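Local coordinates for 3-oxoacyl-[acyl-carrier-protein] synthase 3 (Pseudomonas aeruginosa, PDB 2X3E) that probably catalyses the first condensation of fatty acid synthesis, joining an acetyl group from acetyl-CoA to malonyl-ACP with loss of CO2, at residues S109-T113 with G309-T315; V116-A120 with F180-S184; Q188-L192 with A217-Q221; Q225-V230 with V306-F310. The protein carries 1 engineered substitution. All coordinates share one frame; numbering follows the deposited sequence.

Overall arrangement
The four contacts tie together the strands and helices around a probable active site. Interaction 1 holds the engineered A112, the site of the natural cysteine, whose side chain lies about 3 Å from that of H250 and about 6 Å from that of N280, the other two predicted active-site residues. Interactions 2 and 4 have centres about 10 Å apart and reach the same mixed sheet, with helix 114-127 in one and helix 215-237 in the other; D181 OD2 of interaction 2 meets S229 OG of interaction 4 at 2.6 Å. Interactions 1 and 4 share G309 and F310. Interaction 3 uses an earlier part of helix 215-237 and touches interaction 1 where L314 CD1 comes 3.3 Å from Q188 NE2. Interactions 1, 2 and 3 also touch the second subunit.

Interaction 1. Residues S109-T113 with G309-T315; sequences SAAAT and GFGAGLT. Engineered in segment 109-113: A112 (natural residue Cys).
At the nucleophile turn of the probable active site, engineered A112, a cysteine in the natural enzyme, points its CB at the end of strand 304-311. That CB lies 3.4 Å from F310 O and close to the bare CA of G311; the side chain of H250, a predicted catalytic residue, also touches it. One residue earlier, A111 has a positive phi of 53° and presses its CB onto A312 CB at 3.4 Å, tighter than usual for two carbons. The turn itself is closed by the bond from T113 N to A110 O. A nucleophile set between the end of a strand and the start of a buried helix, here 104-109 and 114-127, is a hallmark of the thiolase fold; in related synthases a backbone N of this cysteine and one of the facing glycine-rich loop form the oxyanion hole, a role consistent with A112 and A312 here. The polar half of the contact is a threonine pair. T113 OG1 sits 2.7 Å from T315 OG1 and 3.2 Å from T315 O, the latter a weak alternative for the same proton. T315 OG1, held between its own backbone N and carbonyl carbon (chi1 51°), gives its proton to A312 O at 2.9 Å, from above the carbonyl plane. This bond stays within the hairpin loop, which has a cis peptide before L314, while the T315 hydroxyl lies against T113 at the start of helix 114-127. P88 of the second subunit packs on A312, and C87 of that subunit on A111.

Interaction 2. Residues V116-A120 with F180-S184; sequences VYGLA and FDLGS
Turned to an unusual chi1 of -93°, the side chain of Y117 leaves the helix on the side away from strand 180-184, yet swings its ring back alongside the strand; L182, with CG anti to its carbonyl carbon (chi1 -60°), sends CD2 over that ring. The methyl stands 4.1 Å from the ring centroid and nearly on the normal, a CH-pi contact over one face. In the ring plane, at the edge, Y117 OH donates to G183 O at 2.7 Å, reaching it from well above the carbonyl plane rather than along a lone pair. The same hydroxyl bonds to A105 N of the second subunit, so it links helix, strand and dimer partner. In the layered thiolase fold this is the seam between the buried helix 114-127 and the edge strand 177-184 of the C-terminal sheet, with segment axes 9.5 Å apart and 119° between their directions. Further along, A120 CB touches both strand side chains, 3.6 Å from L182 CD1 and likewise 3.6 Å from F180 CE1. The rim of the F180 ring also lies near V116 O, close to the ring plane, and V116 CG1 touches L182 CD2 at 4.0 Å.

Interaction 3. Residues Q188-L192 with A217-Q221; sequences QFDLL and AVFGQ
Q221 OE1 is gripped by two amide nitrogens: Q188 NE2 across the contact, at 2.7 Å, and Q225 NE2 one turn further along the same helix. In return Q221 NE2 donates to Q188 OE1 at 3.0 Å, so the two glutamines form a reciprocal amide pair. Their planes are only 10° apart, although each donor is tilted from the carbonyl plane it addresses and both bonds are somewhat bent, with N-H...O angles of 146° and 152°. Both chains are extended beyond CG and arrive from opposite directions; Q221 gets there with CG anti to its backbone N. Q188 NE2 has a further acceptor in D185 OD2, and the bond to this carboxylate supports the orientation of the amides. Beside the pair, leucines pack on the helix: L191 CD2 meets A217 CB at 4.0 Å, and L192 CD2 packs on V218 CG2 at 3.7 Å, with M213 touching both L192 and V218. L191 CD1 also approaches Q221 NE2, at 3.9 Å. L314 lies against both glutamines. The Q188-L191 segment is a type I beta turn, closed by L191 N to Q188 O; it sits between strands 177-184 and 192-195 and lays Q188 and L191, with L192 just after it, on the early part of helix 215-237, an outer helix of the layered thiolase fold.

Interaction 4. Residues Q225-V230 with V306-F310; sequences QMSDSV and VLTGF
Q225 crosses the ring of F310 at a slant, with CB 3.4 Å from F310 CD1 and CG 3.5 Å from F310 CE1. Bending at chi2 (-90°) brings the glutamine amide near CE1 of the ring, the two planes 26° apart. Next to it, M226 CG rests 3.8 Å from F310 CB and 3.6 Å from T308 OG1. A turn later V230 CG2 covers T308 CB at 3.7 Å, the side chains crossing at about a right angle, and reaches V306 CG1 at 4.1 Å. V306, T308 and F310, at every second position, point from one face of strand 304-311, an inner strand of the C-terminal sheet, and helix 215-237 covers that face as an outer layer of the thiolase fold, its segment running 142° to the strand. No hydrogen bond joins the two segments directly. In the second shell, T308 OG1 bonds to S318 OG on the adjoining strand; S229 OG bonds to the same hydroxyl and to D181 OD2, so a chain of hydroxyls spans helix and sheet. Q225 NE2 is fixed by Q221 OE1. P249 and V260 also pack against M226.

Interaction 1. Residues S109-T113 with G309-T315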
ATOM      1  N   SER A 109       2.779   1.836   0.359  1.00 13.69           N
ATOM      2  CA  SER A 109       3.473   3.118   0.271  1.00 13.52           C
ATOM      3  C   SER A 109       4.013   3.535   1.634  1.00 13.39           C
ATOM      4  O   SER A 109       3.245   3.861   2.530  1.00 14.04           O
ATOM      5  CB  SER A 109       2.522   4.190  -0.249  1.00 13.72           C
ATOM      6  OG  SER A 109       3.115   5.467  -0.160  1.00 14.09           O
ATOM      7  N   ALA A 110       5.332   3.469   1.790  1.00 13.11           N
ATOM      8  CA  ALA A 110       6.009   3.992   2.978  1.00 13.24           C
ATOM      9  C   ALA A 110       7.405   4.510   2.618  1.00 13.48           C
ATOM     10  O   ALA A 110       8.333   4.435   3.420  1.00 13.50           O
ATOM     11  CB  ALA A 110       6.091   2.928   4.077  1.00 12.71           C
ATOM     12  N   ALA A 111       7.539   5.032   1.397  1.00 13.99           N
ATOM     13  CA  ALA A 111       8.747   5.720   0.973  1.00 14.37           C
ATOM     14  C   ALA A 111       9.998   4.870   1.214  1.00 14.43           C
ATOM     15  O   ALA A 111      10.015   3.686   0.871  1.00 13.89           O
ATOM     16  CB  ALA A 111       8.844   7.084   1.674  1.00 14.72           C
ATOM     17  N   ALA A 112      11.029   5.460   1.809  1.00 14.54           N
ATOM     18  CA  ALA A 112      12.296   4.763   2.020  1.00 15.04           C
ATOM     19  C   ALA A 112      12.213   3.700   3.134  1.00 14.57           C
ATOM     20  O   ALA A 112      13.144   2.904   3.297  1.00 15.17           O
ATOM     21  CB  ALA A 112      13.411   5.771   2.307  1.00 15.54           C
ATOM     22  N   THR A 113      11.111   3.692   3.891  1.00 14.14           N
ATOM     23  CA  THR A 113      10.830   2.637   4.876  1.00 14.06           C
ATOM     24  C   THR A 113       9.926   1.525   4.319  1.00 13.82           C
ATOM     25  O   THR A 113       9.485   0.647   5.060  1.00 13.64           O
ATOM     26  CB  THR A 113      10.167   3.233   6.148  1.00 14.01           C
ATOM     27  OG1 THR A 113      10.757   4.504   6.454  1.00 15.00           O
ATOM     28  CG2 THR A 113      10.326   2.287   7.342  1.00 14.39           C
ATOM     29  N   GLY A 309      15.078   1.330   8.328  1.00 13.81           N
ATOM     30  CA  GLY A 309      14.747   2.379   7.378  1.00 13.44           C
ATOM     31  C   GLY A 309      14.214   3.639   8.032  1.00 13.34           C
ATOM     32  O   GLY A 309      13.688   3.604   9.139  1.00 13.04           O
ATOM     33  N   PHE A 310      14.379   4.760   7.334  1.00 14.01           N
ATOM     34  CA  PHE A 310      13.755   6.038   7.690  1.00 13.86           C
ATOM     35  C   PHE A 310      13.493   6.765   6.374  1.00 14.10           C
ATOM     36  O   PHE A 310      14.318   6.705   5.470  1.00 14.54           O
ATOM     37  CB  PHE A 310      14.668   6.883   8.593  1.00 14.68           C
ATOM     38  CG  PHE A 310      14.315   8.350   8.607  1.00 16.06           C
ATOM     39  CD1 PHE A 310      13.344   8.838   9.468  1.00 17.82           C
ATOM     40  CD2 PHE A 310      14.933   9.232   7.734  1.00 16.92           C
ATOM     41  CE1 PHE A 310      13.002  10.187   9.471  1.00 17.96           C
ATOM     42  CE2 PHE A 310      14.603  10.581   7.731  1.00 18.21           C
ATOM     43  CZ  PHE A 310      13.629  11.057   8.605  1.00 18.64           C
ATOM     44  N   GLY A 311      12.358   7.443   6.254  1.00 13.91           N
ATOM     45  CA  GLY A 311      12.067   8.178   5.026  1.00 14.64           C
ATOM     46  C   GLY A 311      10.824   9.039   5.075  1.00 14.49           C
ATOM     47  O   GLY A 311      10.317   9.368   6.151  1.00 14.10           O
ATOM     48  N   ALA A 312      10.343   9.394   3.889  1.00 14.55           N
ATOM     49  CA  ALA A 312       9.219  10.294   3.736  1.00 15.01           C
ATOM     50  C   ALA A 312       7.998   9.785   4.499  1.00 14.34           C
ATOM     51  O   ALA A 312       7.797   8.569   4.632  1.00 14.03           O
ATOM     52  CB  ALA A 312       8.888  10.481   2.255  1.00 15.35           C
ATOM     53  N   GLY A 313       7.193  10.730   4.990  1.00 14.18           N
ATOM     54  CA  GLY A 313       6.002  10.426   5.778  1.00 13.84           C
ATOM     55  C   GLY A 313       5.790  11.408   6.926  1.00 14.00           C
ATOM     56  O   GLY A 313       4.745  12.044   6.995  1.00 13.99           O
ATOM     57  N   LEU A 314       6.741  11.529   7.854  1.00 13.80           N
ATOM     58  CA  LEU A 314       7.940  10.700   7.944  1.00 13.65           C
ATOM     59  C   LEU A 314       7.585   9.293   8.416  1.00 13.40           C
ATOM     60  O   LEU A 314       6.560   9.093   9.076  1.00 14.17           O
ATOM     61  CB  LEU A 314       8.938  11.312   8.937  1.00 13.76           C
ATOM     62  CG  LEU A 314       9.439  12.723   8.617  1.00 14.24           C
ATOM     63  CD1 LEU A 314      10.378  13.239   9.712  1.00 13.53           C
ATOM     64  CD2 LEU A 314      10.125  12.755   7.265  1.00 14.47           C
ATOM     65  N   THR A 315       8.443   8.338   8.075  1.00 13.14           N
ATOM     66  CA  THR A 315       8.317   6.944   8.491  1.00 12.82           C
ATOM     67  C   THR A 315       9.665   6.413   8.952  1.00 12.63           C
ATOM     68  O   THR A 315      10.712   6.917   8.553  1.00 12.41           O
ATOM     69  CB  THR A 315       7.853   6.039   7.328  1.00 12.70           C
ATOM     70  OG1 THR A 315       8.680   6.266   6.173  1.00 12.84           O
ATOM     71  CG2 THR A 315       6.396   6.302   6.989  1.00 12.83           C
TER

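Interaction 2. Residues V116-A120 with F180-S184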
ATOM      1  N   VAL A 116      10.838  -2.315   5.024  1.00 13.92           N
ATOM      2  CA  VAL A 116      10.600  -2.702   6.421  1.00 13.71           C
ATOM      3  C   VAL A 116       9.100  -2.854   6.727  1.00 13.64           C
ATOM      4  O   VAL A 116       8.683  -3.864   7.317  1.00 13.50           O
ATOM      5  CB  VAL A 116      11.272  -1.729   7.416  1.00 14.17           C
ATOM      6  CG1 VAL A 116      11.023  -2.165   8.856  1.00 13.63           C
ATOM      7  CG2 VAL A 116      12.780  -1.661   7.159  1.00 13.66           C
ATOM      8  N   TYR A 117       8.302  -1.862   6.327  1.00 13.34           N
ATOM      9  CA  TYR A 117       6.839  -1.932   6.442  1.00 13.31           C
ATOM     10  C   TYR A 117       6.292  -3.095   5.637  1.00 13.13           C
ATOM     11  O   TYR A 117       5.365  -3.774   6.072  1.00 13.02           O
ATOM     12  CB  TYR A 117       6.173  -0.632   5.962  1.00 13.37           C
ATOM     13  CG  TYR A 117       5.915   0.378   7.062  1.00 14.34           C
ATOM     14  CD1 TYR A 117       6.904   1.269   7.479  1.00 14.87           C
ATOM     15  CD2 TYR A 117       4.677   0.441   7.682  1.00 14.72           C
ATOM     16  CE1 TYR A 117       6.653   2.189   8.494  1.00 15.46           C
ATOM     17  CE2 TYR A 117       4.420   1.349   8.690  1.00 15.67           C
ATOM     18  CZ  TYR A 117       5.404   2.221   9.093  1.00 14.85           C
ATOM     19  OH  TYR A 117       5.113   3.126  10.088  1.00 16.31           O
ATOM     20  N   GLY A 118       6.856  -3.294   4.449  1.00 13.38           N
ATOM     21  CA  GLY A 118       6.519  -4.435   3.600  1.00 13.46           C
ATOM     22  C   GLY A 118       6.717  -5.768   4.291  1.00 13.38           C
ATOM     23  O   GLY A 118       5.866  -6.647   4.189  1.00 13.53           O
ATOM     24  N   LEU A 119       7.834  -5.925   4.999  1.00 13.78           N
ATOM     25  CA  LEU A 119       8.105  -7.162   5.751  1.00 13.84           C
ATOM     26  C   LEU A 119       7.104  -7.371   6.887  1.00 14.27           C
ATOM     27  O   LEU A 119       6.652  -8.494   7.133  1.00 13.92           O
ATOM     28  CB  LEU A 119       9.528  -7.152   6.307  1.00 14.19           C
ATOM     29  CG  LEU A 119      10.651  -7.353   5.293  1.00 14.59           C
ATOM     30  CD1 LEU A 119      11.994  -6.990   5.919  1.00 14.26           C
ATOM     31  CD2 LEU A 119      10.655  -8.805   4.785  1.00 14.02           C
ATOM     32  N   ALA A 120       6.755  -6.287   7.572  1.00 14.30           N
ATOM     33  CA  ALA A 120       5.727  -6.328   8.610  1.00 14.66           C
ATOM     34  C   ALA A 120       4.391  -6.789   8.022  1.00 15.12           C
ATOM     35  O   ALA A 120       3.721  -7.646   8.590  1.00 15.08           O
ATOM     36  CB  ALA A 120       5.566  -4.949   9.255  1.00 14.40           C
ATOM     37  N   PHE A 180       9.818  -6.309  15.475  1.00 16.79           N
ATOM     38  CA  PHE A 180       9.678  -5.110  14.660  1.00 16.55           C
ATOM     39  C   PHE A 180       9.642  -3.850  15.513  1.00 16.63           C
ATOM     40  O   PHE A 180       9.216  -3.873  16.675  1.00 17.67           O
ATOM     41  CB  PHE A 180       8.379  -5.147  13.851  1.00 16.47           C
ATOM     42  CG  PHE A 180       8.423  -6.026  12.647  1.00 16.44           C
ATOM     43  CD1 PHE A 180       8.756  -5.507  11.409  1.00 17.95           C
ATOM     44  CD2 PHE A 180       8.089  -7.363  12.740  1.00 18.75           C
ATOM     45  CE1 PHE A 180       8.767  -6.318  10.281  1.00 17.82           C
ATOM     46  CE2 PHE A 180       8.106  -8.178  11.618  1.00 17.95           C
ATOM     47  CZ  PHE A 180       8.444  -7.652  10.396  1.00 17.42           C
ATOM     48  N   ASP A 181      10.116  -2.757  14.921  1.00 15.71           N
ATOM     49  CA  ASP A 181       9.839  -1.405  15.382  1.00 15.28           C
ATOM     50  C   ASP A 181       9.287  -0.665  14.179  1.00 14.51           C
ATOM     51  O   ASP A 181       9.905  -0.685  13.123  1.00 14.27           O
ATOM     52  CB  ASP A 181      11.108  -0.699  15.856  1.00 15.38           C
ATOM     53  CG  ASP A 181      10.843   0.731  16.292  1.00 15.99           C
ATOM     54  OD1 ASP A 181      10.127   0.927  17.302  1.00 15.76           O
ATOM     55  OD2 ASP A 181      11.338   1.661  15.627  1.00 16.32           O
ATOM     56  N   LEU A 182       8.124  -0.032  14.327  1.00 14.17           N
ATOM     57  CA  LEU A 182       7.491   0.686  13.220  1.00 13.58           C
ATOM     58  C   LEU A 182       6.826   1.959  13.724  1.00 14.15           C
ATOM     59  O   LEU A 182       6.110   1.932  14.732  1.00 14.27           O
ATOM     60  CB  LEU A 182       6.428  -0.182  12.548  1.00 13.35           C
ATOM     61  CG  LEU A 182       6.857  -1.518  11.939  1.00 13.44           C
ATOM     62  CD1 LEU A 182       5.653  -2.441  11.789  1.00 14.52           C
ATOM     63  CD2 LEU A 182       7.552  -1.300  10.597  1.00 13.36           C
ATOM     64  N   GLY A 183       7.058   3.065  13.020  1.00 13.89           N
ATOM     65  CA  GLY A 183       6.478   4.341  13.399  1.00 13.79           C
ATOM     66  C   GLY A 183       6.374   5.335  12.264  1.00 13.55           C
ATOM     67  O   GLY A 183       6.721   5.048  11.105  1.00 12.47           O
ATOM     68  N   SER A 184       5.876   6.514  12.611  1.00 13.69           N
ATOM     69  CA  SER A 184       5.704   7.600  11.666  1.00 13.52           C
ATOM     70  C   SER A 184       5.601   8.922  12.411  1.00 13.99           C
ATOM     71  O   SER A 184       5.261   8.955  13.596  1.00 13.95           O
ATOM     72  CB  SER A 184       4.450   7.376  10.808  1.00 13.28           C
ATOM     73  OG  SER A 184       3.255   7.590  11.546  1.00 13.34           O
TER

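Interaction 3. Residues Q188-L192 with A217-Q221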
ATOM      1  N   GLN A 188       5.856  16.131  10.311  1.00 16.62           N
ATOM      2  CA  GLN A 188       6.942  16.544   9.420  1.00 17.23           C
ATOM      3  C   GLN A 188       6.780  15.999   7.996  1.00 17.24           C
ATOM      4  O   GLN A 188       7.768  15.787   7.284  1.00 17.17           O
ATOM      5  CB  GLN A 188       8.274  16.076   9.998  1.00 17.39           C
ATOM      6  CG  GLN A 188       8.626  16.716  11.335  1.00 19.08           C
ATOM      7  CD  GLN A 188       9.993  16.270  11.823  1.00 20.68           C
ATOM      8  OE1 GLN A 188      10.989  16.945  11.587  1.00 21.68           O
ATOM      9  NE2 GLN A 188      10.049  15.101  12.465  1.00 20.03           N
ATOM     10  N   PHE A 189       5.534  15.793   7.576  1.00 17.50           N
ATOM     11  CA  PHE A 189       5.236  15.203   6.261  1.00 17.80           C
ATOM     12  C   PHE A 189       5.833  15.961   5.066  1.00 18.98           C
ATOM     13  O   PHE A 189       5.988  15.388   3.987  1.00 19.40           O
ATOM     14  CB  PHE A 189       3.720  15.123   6.052  1.00 17.38           C
ATOM     15  CG  PHE A 189       3.091  16.444   5.686  1.00 18.00           C
ATOM     16  CD1 PHE A 189       2.831  16.761   4.353  1.00 17.65           C
ATOM     17  CD2 PHE A 189       2.772  17.378   6.667  1.00 18.25           C
ATOM     18  CE1 PHE A 189       2.260  17.980   4.007  1.00 18.84           C
ATOM     19  CE2 PHE A 189       2.191  18.593   6.332  1.00 18.88           C
ATOM     20  CZ  PHE A 189       1.936  18.897   4.994  1.00 19.59           C
ATOM     21  N   ASP A 190       6.143  17.241   5.254  1.00 20.62           N
ATOM     22  CA  ASP A 190       6.575  18.114   4.158  0.50 21.49           C
ATOM     23  C   ASP A 190       8.083  18.077   3.872  1.00 21.71           C
ATOM     24  O   ASP A 190       8.542  18.691   2.911  1.00 22.16           O
ATOM     25  CB  ASP A 190       6.160  19.559   4.450  0.50 22.60           C
ATOM     26  CG  ASP A 190       6.740  20.082   5.751  0.50 23.61           C
ATOM     27  OD1 ASP A 190       6.400  19.519   6.820  0.50 24.04           O
ATOM     28  OD2 ASP A 190       7.529  21.051   5.705  0.50 25.79           O
ATOM     29  N   LEU A 191       8.860  17.370   4.695  1.00 21.72           N
ATOM     30  CA  LEU A 191      10.334  17.381   4.543  1.00 22.17           C
ATOM     31  C   LEU A 191      10.858  16.709   3.266  1.00 22.09           C
ATOM     32  O   LEU A 191      11.822  17.189   2.664  1.00 22.84           O
ATOM     33  CB  LEU A 191      11.027  16.740   5.755  1.00 22.01           C
ATOM     34  CG  LEU A 191      11.209  17.553   7.037  1.00 23.10           C
ATOM     35  CD1 LEU A 191      12.132  16.785   7.976  1.00 23.06           C
ATOM     36  CD2 LEU A 191      11.776  18.959   6.766  1.00 22.94           C
ATOM     37  N   LEU A 192      10.257  15.579   2.906  1.00 21.81           N
ATOM     38  CA  LEU A 192      10.590  14.825   1.699  1.00 21.89           C
ATOM     39  C   LEU A 192       9.289  14.603   0.949  1.00 21.56           C
ATOM     40  O   LEU A 192       8.360  14.006   1.500  1.00 20.82           O
ATOM     41  CB  LEU A 192      11.171  13.448   2.056  1.00 21.51           C
ATOM     42  CG  LEU A 192      12.431  13.357   2.920  1.00 23.34           C
ATOM     43  CD1 LEU A 192      12.330  12.193   3.904  1.00 24.12           C
ATOM     44  CD2 LEU A 192      13.684  13.222   2.062  1.00 25.31           C
ATOM     45  N   ALA A 217      17.912  19.241   6.961  1.00 35.39           N
ATOM     46  CA  ALA A 217      16.930  18.787   7.950  1.00 34.52           C
ATOM     47  C   ALA A 217      16.728  17.269   7.956  1.00 33.09           C
ATOM     48  O   ALA A 217      16.358  16.688   8.982  1.00 33.18           O
ATOM     49  CB  ALA A 217      15.592  19.486   7.720  1.00 34.60           C
ATOM     50  N   VAL A 218      16.955  16.630   6.814  1.00 41.42           N
ATOM     51  CA  VAL A 218      16.800  15.186   6.707  1.00 38.86           C
ATOM     52  C   VAL A 218      18.025  14.437   7.260  1.00 37.32           C
ATOM     53  O   VAL A 218      17.860  13.388   7.885  1.00 35.66           O
ATOM     54  CB  VAL A 218      16.487  14.759   5.252  1.00 38.66           C
ATOM     55  CG1 VAL A 218      16.615  13.262   5.082  1.00 37.20           C
ATOM     56  CG2 VAL A 218      15.087  15.220   4.863  1.00 39.47           C
ATOM     57  N   PHE A 219      19.234  14.979   7.057  1.00 37.41           N
ATOM     58  CA  PHE A 219      20.471  14.289   7.476  1.00 36.31           C
ATOM     59  C   PHE A 219      20.475  13.913   8.951  1.00 34.76           C
ATOM     60  O   PHE A 219      20.480  12.725   9.295  1.00 33.66           O
ATOM     61  CB  PHE A 219      21.738  15.120   7.203  1.00 38.00           C
ATOM     62  CG  PHE A 219      22.977  14.565   7.884  1.00 38.77           C
ATOM     63  CD1 PHE A 219      23.568  13.392   7.428  1.00 38.93           C
ATOM     64  CD2 PHE A 219      23.525  15.193   8.999  1.00 41.14           C
ATOM     65  CE1 PHE A 219      24.696  12.859   8.059  1.00 39.24           C
ATOM     66  CE2 PHE A 219      24.653  14.665   9.639  1.00 41.73           C
ATOM     67  CZ  PHE A 219      25.238  13.497   9.163  1.00 40.69           C
ATOM     68  N   GLY A 220      20.499  14.931   9.809  1.00 34.74           N
ATOM     69  CA  GLY A 220      20.642  14.737  11.249  1.00 33.71           C
ATOM     70  C   GLY A 220      19.568  13.829  11.803  1.00 31.51           C
ATOM     71  O   GLY A 220      19.844  12.931  12.609  1.00 30.25           O
ATOM     72  N   GLN A 221      18.340  14.049  11.343  1.00 30.28           N
ATOM     73  CA  GLN A 221      17.210  13.276  11.824  1.00 28.52           C
ATOM     74  C   GLN A 221      17.288  11.823  11.364  1.00 25.93           C
ATOM     75  O   GLN A 221      17.027  10.911  12.149  1.00 24.95           O
ATOM     76  CB  GLN A 221      15.889  13.907  11.384  1.00 29.33           C
ATOM     77  CG  GLN A 221      14.759  13.564  12.328  1.00 29.83           C
ATOM     78  CD  GLN A 221      13.452  14.236  11.989  1.00 29.91           C
ATOM     79  OE1 GLN A 221      12.393  13.730  12.344  1.00 30.40           O
ATOM     80  NE2 GLN A 221      13.512  15.384  11.318  1.00 31.34           N
TER

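Interaction 4. Residues Q225-V230 with V306-F310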
ATOM      1  N   GLN A 225      17.027   8.731  13.851  1.00 20.96           N
ATOM      2  CA  GLN A 225      15.812   7.937  13.650  1.00 20.10           C
ATOM      3  C   GLN A 225      16.139   6.457  13.463  1.00 18.45           C
ATOM      4  O   GLN A 225      15.532   5.591  14.103  1.00 18.07           O
ATOM      5  CB  GLN A 225      15.030   8.449  12.435  1.00 20.81           C
ATOM      6  CG  GLN A 225      14.356   9.792  12.647  1.00 22.84           C
ATOM      7  CD  GLN A 225      12.948   9.675  13.197  1.00 23.42           C
ATOM      8  OE1 GLN A 225      12.553   8.627  13.691  1.00 25.61           O
ATOM      9  NE2 GLN A 225      12.193  10.757  13.120  1.00 24.49           N
ATOM     10  N   MET A 226      17.110   6.166  12.601  1.00 17.54           N
ATOM     11  CA  MET A 226      17.478   4.781  12.353  0.50 16.19           C
ATOM     12  C   MET A 226      18.245   4.191  13.540  1.00 16.17           C
ATOM     13  O   MET A 226      17.964   3.064  13.944  1.00 15.96           O
ATOM     14  CB  MET A 226      18.239   4.632  11.028  0.50 15.66           C
ATOM     15  CG  MET A 226      17.295   4.486   9.830  0.50 14.36           C
ATOM     16  SD  MET A 226      18.134   4.100   8.290  0.50  9.97           S
ATOM     17  CE  MET A 226      19.763   3.787   8.947  0.50 13.52           C
ATOM     18  N   SER A 227      19.182   4.946  14.118  1.00 16.43           N
ATOM     19  CA  SER A 227      19.951   4.481  15.282  0.50 16.58           C
ATOM     20  C   SER A 227      19.043   4.124  16.459  1.00 16.41           C
ATOM     21  O   SER A 227      19.179   3.065  17.086  1.00 15.72           O
ATOM     22  CB  SER A 227      20.941   5.556  15.734  0.50 17.67           C
ATOM     23  OG  SER A 227      21.827   5.904  14.689  0.50 19.27           O
ATOM     24  N   ASP A 228      18.111   5.024  16.771  1.00 16.69           N
ATOM     25  CA  ASP A 228      17.185   4.793  17.890  1.00 17.06           C
ATOM     26  C   ASP A 228      16.253   3.609  17.607  1.00 16.18           C
ATOM     27  O   ASP A 228      15.957   2.821  18.507  1.00 16.01           O
ATOM     28  CB  ASP A 228      16.353   6.050  18.184  1.00 17.91           C
ATOM     29  CG  ASP A 228      17.192   7.222  18.699  1.00 19.74           C
ATOM     30  OD1 ASP A 228      18.253   6.998  19.325  1.00 19.40           O
ATOM     31  OD2 ASP A 228      16.774   8.387  18.494  1.00 19.65           O
ATOM     32  N   SER A 229      15.800   3.483  16.358  1.00 15.58           N
ATOM     33  CA  SER A 229      14.916   2.378  15.964  1.00 15.30           C
ATOM     34  C   SER A 229      15.631   1.033  16.106  1.00 15.08           C
ATOM     35  O   SER A 229      15.060   0.066  16.631  1.00 15.35           O
ATOM     36  CB  SER A 229      14.396   2.571  14.532  1.00 15.23           C
ATOM     37  OG  SER A 229      13.530   1.504  14.162  1.00 15.24           O
ATOM     38  N   VAL A 230      16.889   0.986  15.665  1.00 15.02           N
ATOM     39  CA  VAL A 230      17.718  -0.206  15.844  1.00 14.88           C
ATOM     40  C   VAL A 230      17.816  -0.534  17.332  1.00 15.41           C
ATOM     41  O   VAL A 230      17.585  -1.670  17.732  1.00 15.27           O
ATOM     42  CB  VAL A 230      19.138  -0.035  15.243  1.00 14.79           C
ATOM     43  CG1 VAL A 230      20.017  -1.245  15.580  1.00 14.93           C
ATOM     44  CG2 VAL A 230      19.059   0.157  13.734  1.00 14.85           C
ATOM     45  N   VAL A 306      19.949  -6.776  11.665  1.00 13.80           N
ATOM     46  CA  VAL A 306      18.867  -5.804  11.720  1.00 13.28           C
ATOM     47  C   VAL A 306      18.801  -5.027  10.404  1.00 13.47           C
ATOM     48  O   VAL A 306      19.825  -4.566   9.879  1.00 13.70           O
ATOM     49  CB  VAL A 306      19.030  -4.835  12.904  1.00 13.83           C
ATOM     50  CG1 VAL A 306      17.997  -3.699  12.844  1.00 12.48           C
ATOM     51  CG2 VAL A 306      18.901  -5.602  14.217  1.00 13.36           C
ATOM     52  N   LEU A 307      17.588  -4.928   9.871  1.00 13.16           N
ATOM     53  CA  LEU A 307      17.296  -4.092   8.728  1.00 13.76           C
ATOM     54  C   LEU A 307      16.605  -2.860   9.284  1.00 13.85           C
ATOM     55  O   LEU A 307      15.746  -2.974  10.154  1.00 14.42           O
ATOM     56  CB  LEU A 307      16.367  -4.807   7.745  1.00 13.90           C
ATOM     57  CG  LEU A 307      16.702  -6.257   7.402  1.00 14.39           C
ATOM     58  CD1 LEU A 307      15.667  -6.831   6.426  1.00 14.96           C
ATOM     59  CD2 LEU A 307      18.101  -6.373   6.825  1.00 14.40           C
ATOM     60  N   THR A 308      16.964  -1.689   8.787  1.00 14.29           N
ATOM     61  CA  THR A 308      16.382  -0.460   9.308  1.00 14.23           C
ATOM     62  C   THR A 308      16.184   0.594   8.221  1.00 14.06           C
ATOM     63  O   THR A 308      17.002   0.729   7.307  1.00 14.34           O
ATOM     64  CB  THR A 308      17.231   0.093  10.473  1.00 14.52           C
ATOM     65  OG1 THR A 308      16.561   1.211  11.075  1.00 14.69           O
ATOM     66  CG2 THR A 308      18.611   0.506   9.995  1.00 14.91           C
ATOM     67  N   GLY A 309      15.078   1.330   8.328  1.00 13.81           N
ATOM     68  CA  GLY A 309      14.747   2.379   7.378  1.00 13.44           C
ATOM     69  C   GLY A 309      14.214   3.639   8.032  1.00 13.34           C
ATOM     70  O   GLY A 309      13.688   3.604   9.139  1.00 13.04           O
ATOM     71  N   PHE A 310      14.379   4.760   7.334  1.00 14.01           N
ATOM     72  CA  PHE A 310      13.755   6.038   7.690  1.00 13.86           C
ATOM     73  C   PHE A 310      13.493   6.765   6.374  1.00 14.10           C
ATOM     74  O   PHE A 310      14.318   6.705   5.470  1.00 14.54           O
ATOM     75  CB  PHE A 310      14.668   6.883   8.593  1.00 14.68           C
ATOM     76  CG  PHE A 310      14.315   8.350   8.607  1.00 16.06           C
ATOM     77  CD1 PHE A 310      13.344   8.838   9.468  1.00 17.82           C
ATOM     78  CD2 PHE A 310      14.933   9.232   7.734  1.00 16.92           C
ATOM     79  CE1 PHE A 310      13.002  10.187   9.471  1.00 17.96           C
ATOM     80  CE2 PHE A 310      14.603  10.581   7.731  1.00 18.21           C
ATOM     81  CZ  PHE A 310      13.629  11.057   8.605  1.00 18.64           C
TER